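Local coordinates for protein aerobactin synthase IucA (Klebsiella pneumoniae subsp. pneumoniae, PDB 5JM8) that probably catalyses the ATP-dependent condensation of citrate with a modified lysine, a step in assembling the siderophore aerobactin in a hypervirulent pathogen, at residues S22-T27 with G543-C547. Sequence-based numbering, arbitrary orientation.
Sequences SLVRET and GNFFC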
loop_
_atom_site.group_PDB
_atom_site.type_symbol
_atom_site.label_atom_id
_atom_site.label_comp_id
_atom_site.label_asym_id
_atom_site.label_seq_id
_atom_site.Cartn_x
_atom_site.Cartn_y
_atom_site.Cartn_z
ATOM N N SER A 22 -6.585 -42.797 5.229
ATOM C CA SER A 22 -6.100 -43.061 6.575
ATOM C C SER A 22 -6.221 -44.554 6.882
ATOM O O SER A 22 -5.296 -45.165 7.418
ATOM C CB SER A 22 -6.877 -42.236 7.603
ATOM O OG SER A 22 -6.327 -42.390 8.895
ATOM N N LEU A 23 -7.361 -45.135 6.522
ATOM C CA LEU A 23 -7.608 -46.559 6.732
ATOM C C LEU A 23 -6.678 -47.437 5.891
ATOM O O LEU A 23 -6.085 -48.387 6.399
ATOM C CB LEU A 23 -9.068 -46.891 6.408
ATOM C CG LEU A 23 -9.489 -48.361 6.516
ATOM C CD1 LEU A 23 -9.387 -48.859 7.949
ATOM C CD2 LEU A 23 -10.899 -48.548 5.982
ATOM N N VAL A 24 -6.560 -47.117 4.606
ATOM C CA VAL A 24 -5.757 -47.911 3.678
ATOM C C VAL A 24 -4.286 -47.973 4.094
ATOM O O VAL A 24 -3.602 -48.965 3.844
ATOM C CB VAL A 24 -5.863 -47.345 2.242
ATOM C CG1 VAL A 24 -4.806 -47.953 1.326
ATOM C CG2 VAL A 24 -7.249 -47.596 1.680
ATOM N N ARG A 25 -3.798 -46.907 4.717
ATOM C CA ARG A 25 -2.414 -46.861 5.172
ATOM C C ARG A 25 -2.184 -47.759 6.388
ATOM O O ARG A 25 -1.113 -48.347 6.537
ATOM C CB ARG A 25 -2.014 -45.422 5.510
ATOM C CG ARG A 25 -0.668 -45.298 6.219
ATOM C CD ARG A 25 -0.298 -43.849 6.464
ATOM N NE ARG A 25 0.140 -43.182 5.243
ATOM C CZ ARG A 25 0.511 -41.906 5.180
ATOM N NH1 ARG A 25 0.492 -41.152 6.270
ATOM N NH2 ARG A 25 0.897 -41.385 4.024
ATOM N N GLU A 26 -3.190 -47.862 7.251
ATOM C CA GLU A 26 -3.039 -48.557 8.527
ATOM C C GLU A 26 -3.546 -49.997 8.485
ATOM O O GLU A 26 -3.593 -50.672 9.516
ATOM C CB GLU A 26 -3.768 -47.785 9.629
ATOM C CG GLU A 26 -3.294 -46.347 9.765
ATOM C CD GLU A 26 -3.963 -45.604 10.903
ATOM O OE1 GLU A 26 -4.486 -46.265 11.824
ATOM O OE2 GLU A 26 -3.965 -44.355 10.873
ATOM N N THR A 27 -3.920 -50.463 7.296
ATOM C CA THR A 27 -4.368 -51.840 7.115
ATOM C C THR A 27 -3.654 -52.511 5.945
ATOM O O THR A 27 -3.252 -51.852 4.985
ATOM C CB THR A 27 -5.891 -51.923 6.870
ATOM O OG1 THR A 27 -6.212 -51.355 5.594
ATOM C CG2 THR A 27 -6.656 -51.194 7.963
ATOM N N GLY A 543 -0.366 -44.401 13.875
ATOM C CA GLY A 543 -1.509 -44.105 13.029
ATOM C C GLY A 543 -2.558 -43.273 13.740
ATOM O O GLY A 543 -2.620 -43.260 14.968
ATOM N N ASN A 544 -3.384 -42.579 12.961
ATOM C CA ASN A 544 -4.424 -41.710 13.504
ATOM C C ASN A 544 -5.800 -42.371 13.542
ATOM O O ASN A 544 -6.638 -42.024 14.375
ATOM C CB ASN A 544 -4.515 -40.422 12.683
ATOM C CG ASN A 544 -3.291 -39.544 12.832
ATOM O OD1 ASN A 544 -3.039 -38.988 13.900
ATOM N ND2 ASN A 544 -2.530 -39.404 11.754
ATOM N N PHE A 545 -6.031 -43.321 12.642
ATOM C CA PHE A 545 -7.353 -43.920 12.479
ATOM C C PHE A 545 -7.729 -44.798 13.676
ATOM O O PHE A 545 -8.823 -44.664 14.225
ATOM C CB PHE A 545 -7.407 -44.732 11.179
ATOM C CG PHE A 545 -8.740 -45.385 10.917
ATOM C CD1 PHE A 545 -9.075 -46.565 11.558
ATOM C CD2 PHE A 545 -9.642 -44.839 10.018
ATOM C CE1 PHE A 545 -10.288 -47.181 11.323
ATOM C CE2 PHE A 545 -10.858 -45.453 9.777
ATOM C CZ PHE A 545 -11.182 -46.621 10.433
ATOM N N PHE A 546 -6.829 -45.689 14.086
ATOM C CA PHE A 546 -7.112 -46.587 15.204
ATOM C C PHE A 546 -6.787 -45.911 16.531
ATOM O O PHE A 546 -7.232 -46.353 17.590
ATOM C CB PHE A 546 -6.336 -47.897 15.055
ATOM C CG PHE A 546 -6.790 -48.729 13.891
ATOM C CD1 PHE A 546 -7.993 -49.413 13.938
ATOM C CD2 PHE A 546 -6.021 -48.815 12.743
ATOM C CE1 PHE A 546 -8.419 -50.172 12.865
ATOM C CE2 PHE A 546 -6.439 -49.571 11.669
ATOM C CZ PHE A 546 -7.641 -50.252 11.731
ATOM N N CYS A 547 -6.019 -44.829 16.467
ATOM C CA CYS A 547 -5.756 -44.010 17.644
ATOM C C CYS A 547 -7.000 -43.208 18.007
ATOM O O CYS A 547 -7.305 -43.004 19.182
ATOM C CB CYS A 547 -4.576 -43.069 17.400
ATOM S SG CYS A 547 -4.162 -42.010 18.806
#
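The carboxylate of E26 reaches across to the successive backbone N-H groups of N544, F545 and F546. E26 OE2 accepts a nearly straight hydrogen bond from F545 N (2.9 Å, 174°), on the syn side and close to the carboxylate plane. E26 OE2 also takes a weak, strongly bent bond from N544 N (2.8 Å), and E26 OE1 a weak one from F546 N at 3.3 Å. Glutamate suits this place because its chain, extended beyond CG, carries two acceptors to successive amides. G543 belongs beside it: with no side chain, its CA can lie 3.3 Å from E26 OE2.

Apolar contacts flank this polar grip. L23 lays CD1 over one face of the F545 ring, a CH-pi contact 4.0 Å from the centroid; its CG stands anti to the backbone N (chi1 177°), which directs the branched end to that ring. F546 presents its ring edge to T27 CG2, and its CE2 packs against E26 CB at 3.8 Å. T27 is tied to the preceding turn by a hydrogen bond from OG1 to L23 O. S22 OG lies at the F545 ring edge, 3.4 Å from F545 CB, and makes a weak hydrogen bond with F151 O. Outside the two segments, F19 and F107 meet the F545 ring edge-to-face, and L93 touches both phenylalanines.

The contact joins helix 14-26 to residues 543-547, where the side chain of N544 lies about 7 Å from bound ATP. A carboxylate gathering three backbone N-H groups would probably be stabilised as an anion, within a largely aromatic and aliphatic setting.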